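Local coordinates for protein peptidyl tryptophan dihydroxylase (Pseudomonas putida, PDB 7CTQ) that is a flavin-dependent monooxygenase that dihydroxylates a peptidyl tryptophan during biogenesis of the tryptophylquinone cofactor of quinohemoprotein amine dehydrogenase, at residues Ala175-Ala180 / Ala220-Val225; Pro406-Val411 / Met421-Leu426; Ile8-Ala13 / Val31-Glu36. All coordinates share one frame; numbering follows the deposited sequence.

Contact 1. Residues Ala175-Ala180 / Ala220-Val225; sequences AVESLA and ADSALV
Leu224 and Glu177 carry most of this meeting between a face of strand 173-179 and the first turn of a helix, and they illustrate how one acidic side chain can serve an apolar and a polar contact at once. Approaching from opposite directions, the two side chains overlap along their lengths: CD2 of Leu224 lies 3.7 Å from CB of Glu177, while CG of Leu224 rests 3.9 Å from CB of Ala175, so this leucine bridges two alternate residues whose CB atoms point to the same side of the strand. Glu177 has CG wedged between its backbone N and carbonyl carbon (chi1 63°), and from there the chain runs extended, carrying the carboxylate past Leu224 to the start of the helix. There OE2 accepts a very short hydrogen bond from Ser222 OG, 2.5 Å away. Ser222 is the N-cap residue, and the same OG accepts from Val225 N at 3.1 Å with a nearly straight N-H angle of 165°. The hydroxyl gives to the carboxylate and receives from the helix amide, two bonds that probably hold its rotation. Strand 173-179 is flanked by strands 67-76 and 182-188, and the contact sits on the side of this sheet where Leu224 also reaches Gln73 and His75 of strand 67-76, while Val225 packs on Met186 and on Trp196 of strand 193-201.

Contact 2. Residues Pro406-Val411 / Met421-Leu426; sequences PLEAVV and MVRRWL
Leu407, the first residue of the short helix 407-410, faces helix 416-428 in a helix-loop-helix near the C terminus, a compact case of two helices joined by apolar side chains with a charged one lying against them. Its CG stands anti to the backbone N (chi1 179°), sending both methyls across the gap. CD1 meets CD1 of Leu426 tip to tip at 3.6 Å, and CD2 approaches NH1 of Arg423 at 3.5 Å. The branch point CG lies over one face of that guanidinium, 3.8 Å above its plane and off-centre, toward the border of the group, so the flat cation is laid against a leucine. Leu407 and Leu426 both touch Leu401 of helix 395-402, which continues the apolar core.

One residue on, Glu408 comes to the edge of the same group: its CG lies near the guanidinium plane, 3.3 Å from NH2 of Arg423. The chain then bends at chi2 and brings the carboxylate plane to 79° from the guanidinium. OE2 of Glu408 stands 3.9 Å from NH2 of Arg423, well out of the guanidinium plane, a long salt bridge in which the charges attract but no N-H is aimed at the oxygen. With an alanine in place of Arg423, the leucine side chain would probably lose the flat cover over its CG and the Glu408 carboxylate its opposite charge.

Val411 ends the segment deeper between the two helices, where its side chain slides past that of Val422, CG1 to CG1 at 4.0 Å.

Contact 3. Residues Ile8-Ala13 / Val31-Glu36; sequences IVVLGA and VTVVSE. With FAD (flavin-adenine dinucleotide), chain C.
Gly12 and Ser35 meet beside the adenosine half of FAD, where two parallel strands end and the cofactor begins. Gly12 CA is 3.7 Å from CB of Ser35 and 3.4 Å from the ribose oxygen O4B of FAD; a side chain here would run into that oxygen, and the backbone angles of Gly12 are themselves poorly suited to any residue with a CB. Ser35 has OG anti to its backbone N (chi1 166°), which brings the hydroxyl to 3.5 Å from O3B of the ribose, and its CB packs against CB of Ala13. Just past it, the backbone N of Glu36 approaches N3A of the adenine at 3.3 Å.

What positions this end is a ladder of parallel backbone hydrogen bonds: Thr32 N to Ile8 O, Val10 N to Thr32 O, Val34 N to Val10 O, and finally Gly12 N to Val34 O at 2.5 Å. Side chains alternate about it. CB of Val10 touches CG2 of Val33 at 3.7 Å on one face, and CG1 of Val9 meets CG2 of Val34 on the other.

Strand 8-11, helix 15-27 and strand 31-35 form the beta-alpha-beta unit of a Rossmann-type fold, with Gly12 fitting the first glycine of a GxGxxG pattern. The helix covers Val31 and Val33, strands 108-119 and 137-140 extend the sheet, and the side chain of Ile125 on strand 123-127 packs against Val9 and Leu11.

Followed from the N terminus, the three contacts lie in series, none nesting in or crossing another. Contact 3 closes first, over 17 residues that are mostly helix 15-27, and pairs two strands in the middle of the Rossmann-type sheet, whose C-terminal ends meet the adenosine part of FAD. Contact 1 closes next over 39 residues containing both strand and helix; it ties the second, mixed sheet to the start of helix 223-228. Contact 2 comes last and is the most local, joining helix 407-410 to helix 416-428 over nine residues near the C terminus. Centres lie about 39 Å (contacts 1 and 3) to 55 Å (contacts 1 and 2) apart, so each joins a different part of the fold.

Contact 1. Residues Ala175-Ala180 / Ala220-Val225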
loop_
_atom_site.group_PDB
_atom_site.type_symbol
_atom_site.label_atom_id
_atom_site.label_comp_id
_atom_site.label_asym_id
_atom_site.label_seq_id
_atom_site.Cartn_x
_atom_site.Cartn_y
_atom_site.Cartn_z
ATOM N N ALA A 175 11.942 -8.559 16.389
ATOM C CA ALA A 175 12.008 -9.959 15.984
ATOM C C ALA A 175 10.740 -10.371 15.248
ATOM O O ALA A 175 9.677 -9.754 15.394
ATOM C CB ALA A 175 12.239 -10.889 17.180
ATOM N N VAL A 176 10.885 -11.436 14.454
ATOM C CA VAL A 176 9.794 -12.117 13.760
ATOM C C VAL A 176 9.961 -13.609 13.995
ATOM O O VAL A 176 11.069 -14.138 13.850
ATOM C CB VAL A 176 9.786 -11.831 12.245
ATOM C CG1 VAL A 176 8.398 -12.116 11.645
ATOM C CG2 VAL A 176 10.226 -10.414 11.957
ATOM N N GLU A 177 8.874 -14.289 14.363
ATOM C CA GLU A 177 8.918 -15.741 14.475
ATOM C C GLU A 177 7.652 -16.340 13.884
ATOM O O GLU A 177 6.541 -15.837 14.098
ATOM C CB GLU A 177 9.109 -16.228 15.926
ATOM C CG GLU A 177 7.993 -15.871 16.889
ATOM C CD GLU A 177 8.155 -16.510 18.278
ATOM O OE1 GLU A 177 8.754 -17.603 18.407
ATOM O OE2 GLU A 177 7.666 -15.903 19.251
ATOM N N SER A 178 7.849 -17.404 13.116
ATOM C CA SER A 178 6.761 -18.228 12.623
ATOM C C SER A 178 6.231 -19.102 13.755
ATOM O O SER A 178 6.998 -19.791 14.439
ATOM C CB SER A 178 7.262 -19.079 11.453
ATOM O OG SER A 178 6.616 -20.335 11.387
ATOM N N LEU A 179 4.924 -19.059 13.964
ATOM C CA LEU A 179 4.237 -19.941 14.892
ATOM C C LEU A 179 3.475 -21.016 14.120
ATOM O O LEU A 179 3.397 -21.003 12.886
ATOM C CB LEU A 179 3.303 -19.140 15.796
ATOM C CG LEU A 179 3.885 -17.815 16.288
ATOM C CD1 LEU A 179 2.777 -16.933 16.807
ATOM C CD2 LEU A 179 4.943 -18.054 17.379
ATOM N N ALA A 180 2.894 -21.956 14.870
ATOM C CA ALA A 180 2.200 -23.076 14.247
ATOM C C ALA A 180 0.955 -22.627 13.487
ATOM O O ALA A 180 0.622 -23.216 12.455
ATOM C CB ALA A 180 1.830 -24.115 15.310
ATOM N N ALA A 220 3.754 -15.588 26.825
ATOM C CA ALA A 220 4.436 -16.418 27.815
ATOM C C ALA A 220 5.042 -17.672 27.203
ATOM O O ALA A 220 5.967 -18.250 27.783
ATOM C CB ALA A 220 3.464 -16.809 28.929
ATOM N N ASP A 221 4.551 -18.109 26.050
ATOM C CA ASP A 221 5.034 -19.333 25.443
ATOM C C ASP A 221 6.217 -19.107 24.513
ATOM O O ASP A 221 6.756 -20.078 23.974
ATOM C CB ASP A 221 3.896 -20.027 24.680
ATOM C CG ASP A 221 2.827 -20.612 25.609
ATOM O OD1 ASP A 221 2.973 -20.520 26.856
ATOM O OD2 ASP A 221 1.826 -21.158 25.083
ATOM N N SER A 222 6.654 -17.869 24.326
ATOM C CA SER A 222 7.654 -17.545 23.315
ATOM C C SER A 222 9.013 -17.299 23.959
ATOM O O SER A 222 9.167 -16.354 24.743
ATOM C CB SER A 222 7.232 -16.319 22.505
ATOM O OG SER A 222 8.296 -15.891 21.669
ATOM N N ALA A 223 10.004 -18.132 23.607
ATOM C CA ALA A 223 11.371 -17.902 24.079
ATOM C C ALA A 223 11.939 -16.602 23.527
ATOM O O ALA A 223 12.776 -15.960 24.174
ATOM C CB ALA A 223 12.275 -19.078 23.698
ATOM N N LEU A 224 11.488 -16.196 22.339
ATOM C CA LEU A 224 11.903 -14.918 21.773
ATOM C C LEU A 224 11.419 -13.754 22.628
ATOM O O LEU A 224 12.179 -12.818 22.897
ATOM C CB LEU A 224 11.371 -14.796 20.343
ATOM C CG LEU A 224 12.255 -14.188 19.261
ATOM C CD1 LEU A 224 13.727 -14.534 19.479
ATOM C CD2 LEU A 224 11.786 -14.703 17.916
ATOM N N VAL A 225 10.154 -13.792 23.060
ATOM C CA VAL A 225 9.638 -12.752 23.952
ATOM C C VAL A 225 10.492 -12.663 25.219
ATOM O O VAL A 225 10.831 -11.566 25.687
ATOM C CB VAL A 225 8.153 -13.022 24.280
ATOM C CG1 VAL A 225 7.700 -12.183 25.457
ATOM C CG2 VAL A 225 7.268 -12.734 23.069
#

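Contact 2. Residues Pro406-Val411 / Met421-Leu426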
loop_
_atom_site.group_PDB
_atom_site.type_symbol
_atom_site.label_atom_id
_atom_site.label_comp_id
_atom_site.label_asym_id
_atom_site.label_seq_id
_atom_site.Cartn_x
_atom_site.Cartn_y
_atom_site.Cartn_z
ATOM N N PRO A 406 7.123 -8.269 -42.353
ATOM C CA PRO A 406 8.336 -8.778 -41.699
ATOM C C PRO A 406 8.915 -7.769 -40.723
ATOM O O PRO A 406 8.860 -6.553 -40.947
ATOM C CB PRO A 406 9.291 -9.046 -42.872
ATOM C CG PRO A 406 8.707 -8.310 -44.034
ATOM C CD PRO A 406 7.235 -8.327 -43.820
ATOM N N LEU A 407 9.483 -8.293 -39.630
ATOM C CA LEU A 407 9.940 -7.428 -38.541
ATOM C C LEU A 407 10.945 -6.399 -39.036
ATOM O O LEU A 407 10.858 -5.218 -38.681
ATOM C CB LEU A 407 10.544 -8.266 -37.407
ATOM C CG LEU A 407 11.083 -7.452 -36.228
ATOM C CD1 LEU A 407 10.046 -6.450 -35.762
ATOM C CD2 LEU A 407 11.490 -8.355 -35.085
ATOM N N GLU A 408 11.886 -6.823 -39.885
ATOM C CA GLU A 408 12.904 -5.905 -40.386
ATOM C C GLU A 408 12.275 -4.686 -41.053
ATOM O O GLU A 408 12.683 -3.547 -40.793
ATOM C CB GLU A 408 13.834 -6.641 -41.352
ATOM C CG GLU A 408 14.797 -7.589 -40.650
ATOM C CD GLU A 408 16.270 -7.250 -40.890
ATOM O OE1 GLU A 408 16.559 -6.142 -41.398
ATOM O OE2 GLU A 408 17.138 -8.096 -40.566
ATOM N N ALA A 409 11.254 -4.904 -41.885
ATOM C CA ALA A 409 10.556 -3.787 -42.522
ATOM C C ALA A 409 9.794 -2.939 -41.504
ATOM O O ALA A 409 9.764 -1.706 -41.615
ATOM C CB ALA A 409 9.601 -4.315 -43.595
ATOM N N VAL A 410 9.168 -3.581 -40.510
ATOM C CA VAL A 410 8.329 -2.868 -39.545
ATOM C C VAL A 410 9.138 -1.819 -38.792
ATOM O O VAL A 410 8.660 -0.705 -38.536
ATOM C CB VAL A 410 7.659 -3.870 -38.583
ATOM C CG1 VAL A 410 6.969 -3.152 -37.436
ATOM C CG2 VAL A 410 6.665 -4.740 -39.336
ATOM N N VAL A 411 10.385 -2.141 -38.454
ATOM C CA VAL A 411 11.215 -1.273 -37.629
ATOM C C VAL A 411 12.217 -0.466 -38.456
ATOM O O VAL A 411 13.032 0.269 -37.887
ATOM C CB VAL A 411 11.932 -2.095 -36.545
ATOM C CG1 VAL A 411 10.931 -2.996 -35.841
ATOM C CG2 VAL A 411 13.038 -2.931 -37.161
ATOM N N MET A 421 15.998 -1.734 -29.420
ATOM C CA MET A 421 15.111 -1.644 -28.267
ATOM C C MET A 421 13.783 -2.339 -28.541
ATOM O O MET A 421 13.280 -3.095 -27.702
ATOM C CB MET A 421 14.893 -0.176 -27.909
ATOM C CG MET A 421 13.996 0.091 -26.724
ATOM S SD MET A 421 13.536 1.848 -26.632
ATOM C CE MET A 421 12.879 2.125 -28.284
ATOM N N VAL A 422 13.206 -2.110 -29.724
ATOM C CA VAL A 422 11.916 -2.711 -30.038
ATOM C C VAL A 422 12.044 -4.224 -30.165
ATOM O O VAL A 422 11.164 -4.971 -29.720
ATOM C CB VAL A 422 11.332 -2.075 -31.311
ATOM C CG1 VAL A 422 10.283 -2.994 -31.936
ATOM C CG2 VAL A 422 10.774 -0.685 -30.984
ATOM N N ARG A 423 13.144 -4.695 -30.763
ATOM C CA ARG A 423 13.365 -6.133 -30.913
ATOM C C ARG A 423 13.468 -6.838 -29.567
ATOM O O ARG A 423 12.973 -7.960 -29.404
ATOM C CB ARG A 423 14.638 -6.384 -31.716
ATOM C CG ARG A 423 14.539 -5.994 -33.168
ATOM C CD ARG A 423 15.835 -6.320 -33.896
ATOM N NE ARG A 423 15.694 -6.151 -35.341
ATOM C CZ ARG A 423 15.252 -7.092 -36.173
ATOM N NH1 ARG A 423 14.902 -8.284 -35.714
ATOM N NH2 ARG A 423 15.168 -6.840 -37.470
ATOM N N ARG A 424 14.154 -6.220 -28.608
ATOM C CA ARG A 424 14.275 -6.817 -27.280
ATOM C C ARG A 424 12.920 -6.922 -26.592
ATOM O O ARG A 424 12.631 -7.923 -25.935
ATOM C CB ARG A 424 15.239 -5.997 -26.427
ATOM C CG ARG A 424 16.695 -6.141 -26.829
ATOM C CD ARG A 424 17.601 -5.624 -25.727
ATOM N NE ARG A 424 17.255 -4.259 -25.323
ATOM C CZ ARG A 424 17.734 -3.163 -25.906
ATOM N NH1 ARG A 424 18.578 -3.269 -26.929
ATOM N NH2 ARG A 424 17.363 -1.959 -25.476
ATOM N N TRP A 425 12.082 -5.889 -26.711
ATOM C CA TRP A 425 10.740 -5.969 -26.138
ATOM C C TRP A 425 9.952 -7.118 -26.758
ATOM O O TRP A 425 9.320 -7.906 -26.050
ATOM C CB TRP A 425 10.004 -4.637 -26.326
ATOM C CG TRP A 425 8.698 -4.560 -25.598
ATOM C CD1 TRP A 425 8.506 -4.188 -24.298
ATOM C CD2 TRP A 425 7.401 -4.872 -26.123
ATOM N NE1 TRP A 425 7.165 -4.249 -23.984
ATOM C CE2 TRP A 425 6.469 -4.663 -25.088
ATOM C CE3 TRP A 425 6.935 -5.303 -27.376
ATOM C CZ2 TRP A 425 5.093 -4.871 -25.263
ATOM C CZ3 TRP A 425 5.569 -5.508 -27.548
ATOM C CH2 TRP A 425 4.666 -5.289 -26.497
ATOM N N LEU A 426 9.999 -7.248 -28.085
ATOM C CA LEU A 426 9.231 -8.304 -28.737
ATOM C C LEU A 426 9.681 -9.683 -28.277
ATOM O O LEU A 426 8.865 -10.607 -28.149
ATOM C CB LEU A 426 9.360 -8.178 -30.253
ATOM C CG LEU A 426 8.703 -6.906 -30.814
ATOM C CD1 LEU A 426 9.124 -6.678 -32.265
ATOM C CD2 LEU A 426 7.187 -6.989 -30.694
#

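Contact 3. Residues Ile8-Ala13 / Val31-Glu36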
loop_
_atom_site.group_PDB
_atom_site.type_symbol
_atom_site.label_atom_id
_atom_site.label_comp_id
_atom_site.label_asym_id
_atom_site.label_seq_id
_atom_site.Cartn_x
_atom_site.Cartn_y
_atom_site.Cartn_z
ATOM N N ILE A 8 -10.246 21.328 -2.915
ATOM C CA ILE A 8 -9.845 19.934 -2.728
ATOM C C ILE A 8 -9.585 19.693 -1.251
ATOM O O ILE A 8 -8.704 20.328 -0.655
ATOM C CB ILE A 8 -8.597 19.575 -3.552
ATOM C CG1 ILE A 8 -8.841 19.794 -5.050
ATOM C CG2 ILE A 8 -8.205 18.134 -3.261
ATOM C CD1 ILE A 8 -7.576 19.831 -5.877
ATOM N N VAL A 9 -10.318 18.753 -0.660
ATOM C CA VAL A 9 -10.121 18.377 0.734
ATOM C C VAL A 9 -9.735 16.908 0.792
ATOM O O VAL A 9 -10.417 16.056 0.205
ATOM C CB VAL A 9 -11.374 18.640 1.588
ATOM C CG1 VAL A 9 -11.091 18.271 3.032
ATOM C CG2 VAL A 9 -11.829 20.101 1.454
ATOM N N VAL A 10 -8.649 16.619 1.508
ATOM C CA VAL A 10 -8.162 15.267 1.761
ATOM C C VAL A 10 -8.517 14.888 3.195
ATOM O O VAL A 10 -8.195 15.627 4.135
ATOM C CB VAL A 10 -6.640 15.175 1.544
ATOM C CG1 VAL A 10 -6.113 13.788 1.950
ATOM C CG2 VAL A 10 -6.261 15.521 0.091
ATOM N N LEU A 11 -9.153 13.728 3.371
ATOM C CA LEU A 11 -9.478 13.197 4.692
ATOM C C LEU A 11 -8.436 12.169 5.097
ATOM O O LEU A 11 -8.328 11.110 4.467
ATOM C CB LEU A 11 -10.865 12.557 4.717
ATOM C CG LEU A 11 -11.967 13.290 3.966
ATOM C CD1 LEU A 11 -13.288 12.542 4.082
ATOM C CD2 LEU A 11 -12.099 14.717 4.487
ATOM N N GLY A 12 -7.687 12.470 6.154
ATOM C CA GLY A 12 -6.680 11.555 6.662
ATOM C C GLY A 12 -5.271 11.953 6.269
ATOM O O GLY A 12 -5.003 12.269 5.100
ATOM N N ALA A 13 -4.356 11.938 7.238
ATOM C CA ALA A 13 -3.003 12.416 7.001
ATOM C C ALA A 13 -1.982 11.331 7.301
ATOM O O ALA A 13 -0.959 11.591 7.944
ATOM C CB ALA A 13 -2.712 13.665 7.839
ATOM N N VAL A 31 -4.748 22.846 -1.482
ATOM C CA VAL A 31 -5.142 21.585 -0.860
ATOM C C VAL A 31 -5.299 21.779 0.640
ATOM O O VAL A 31 -4.449 22.403 1.282
ATOM C CB VAL A 31 -4.107 20.472 -1.131
ATOM C CG1 VAL A 31 -4.543 19.164 -0.485
ATOM C CG2 VAL A 31 -3.861 20.302 -2.629
ATOM N N THR A 32 -6.368 21.212 1.199
ATOM C CA THR A 32 -6.597 21.163 2.639
ATOM C C THR A 32 -6.717 19.710 3.078
ATOM O O THR A 32 -7.423 18.923 2.441
ATOM C CB THR A 32 -7.869 21.935 3.023
ATOM O OG1 THR A 32 -7.710 23.324 2.710
ATOM C CG2 THR A 32 -8.174 21.777 4.512
ATOM N N VAL A 33 -6.041 19.356 4.165
ATOM C CA VAL A 33 -6.099 18.010 4.722
ATOM C C VAL A 33 -6.766 18.077 6.088
ATOM O O VAL A 33 -6.456 18.958 6.896
ATOM C CB VAL A 33 -4.696 17.376 4.828
ATOM C CG1 VAL A 33 -4.750 16.060 5.583
ATOM C CG2 VAL A 33 -4.103 17.163 3.442
ATOM N N VAL A 34 -7.689 17.151 6.337
ATOM C CA VAL A 34 -8.333 16.980 7.634
ATOM C C VAL A 34 -7.932 15.619 8.175
ATOM O O VAL A 34 -7.987 14.624 7.443
ATOM C CB VAL A 34 -9.865 17.079 7.533
ATOM C CG1 VAL A 34 -10.497 17.008 8.917
ATOM C CG2 VAL A 34 -10.267 18.345 6.807
ATOM N N SER A 35 -7.547 15.567 9.448
ATOM C CA SER A 35 -7.155 14.293 10.038
ATOM C C SER A 35 -7.094 14.432 11.549
ATOM O O SER A 35 -7.000 15.538 12.088
ATOM C CB SER A 35 -5.807 13.808 9.500
ATOM O OG SER A 35 -5.281 12.758 10.293
ATOM N N GLU A 36 -7.133 13.285 12.220
ATOM C CA GLU A 36 -7.107 13.227 13.673
ATOM C C GLU A 36 -5.667 13.136 14.168
ATOM O O GLU A 36 -4.817 12.495 13.542
ATOM C CB GLU A 36 -7.927 12.038 14.177
ATOM C CG GLU A 36 -7.805 11.774 15.669
ATOM C CD GLU A 36 -9.072 11.198 16.263
ATOM O OE1 GLU A 36 -10.156 11.449 15.698
ATOM O OE2 GLU A 36 -8.986 10.497 17.295
HETATM P PA FAD C . -3.129 5.457 7.636
HETATM O O1A FAD C . -1.659 5.434 7.792
HETATM O O2A FAD C . -3.849 4.484 8.558
HETATM O O5B FAD C . -3.625 6.934 7.749
HETATM C C5B FAD C . -5.002 7.245 8.037
HETATM C C4B FAD C . -4.997 8.542 8.802
HETATM O O4B FAD C . -6.354 9.028 8.919
HETATM C C3B FAD C . -4.436 8.473 10.227
HETATM O O3B FAD C . -3.678 9.645 10.514
HETATM C C2B FAD C . -5.700 8.354 11.088
HETATM O O2B FAD C . -5.549 8.913 12.393
HETATM C C1B FAD C . -6.675 9.211 10.281
HETATM N N9A FAD C . -8.095 8.951 10.472
HETATM C C8A FAD C . -8.737 7.758 10.648
HETATM N N7A FAD C . -10.037 7.851 10.781
HETATM C C5A FAD C . -10.261 9.215 10.721
HETATM C C6A FAD C . -11.432 9.994 10.820
HETATM N N6A FAD C . -12.650 9.485 11.007
HETATM N N1A FAD C . -11.314 11.343 10.710
HETATM C C2A FAD C . -10.099 11.864 10.523
HETATM N N3A FAD C . -8.929 11.224 10.418
HETATM C C4A FAD C . -9.076 9.900 10.522
HETATM N N1 FAD C . 3.357 -1.091 7.087
HETATM C C2 FAD C . 4.724 -1.077 7.095
HETATM O O2 FAD C . 5.371 -0.415 6.281
HETATM N N3 FAD C . 5.412 -1.809 8.040
HETATM C C4 FAD C . 4.849 -2.589 9.029
HETATM O O4 FAD C . 5.567 -3.189 9.827
HETATM C C4X FAD C . 3.399 -2.603 9.015
HETATM N N5 FAD C . 2.784 -3.324 9.914
HETATM C C5X FAD C . 1.398 -3.339 9.900
HETATM C C6 FAD C . 0.724 -4.110 10.848
HETATM C C7 FAD C . -0.666 -4.171 10.865
HETATM C C7M FAD C . -1.360 -5.011 11.904
HETATM C C8 FAD C . -1.402 -3.449 9.912
HETATM C C8M FAD C . -2.907 -3.485 9.909
HETATM C C9 FAD C . -0.734 -2.675 8.969
HETATM C C9A FAD C . 0.654 -2.621 8.952
HETATM N N10 FAD C . 1.358 -1.840 8.011
HETATM C C10 FAD C . 2.738 -1.822 8.003
HETATM C "C1'" FAD C . 0.633 -1.107 6.971
HETATM C "C2'" FAD C . 0.565 0.395 7.195
HETATM O "O2'" FAD C . 0.106 0.706 8.510
HETATM C "C3'" FAD C . -0.391 0.985 6.161
HETATM O "O3'" FAD C . -0.047 0.437 4.893
HETATM C "C4'" FAD C . -0.382 2.505 6.038
HETATM O "O4'" FAD C . -0.328 3.130 7.324
HETATM C "C5'" FAD C . -1.590 2.989 5.272
HETATM O "O5'" FAD C . -1.436 4.391 5.013
HETATM P P FAD C . -2.677 5.318 4.842
HETATM O O1P FAD C . -3.478 4.774 3.649
HETATM O O2P FAD C . -2.264 6.747 4.776
HETATM O O3P FAD C . -3.523 5.039 6.156
#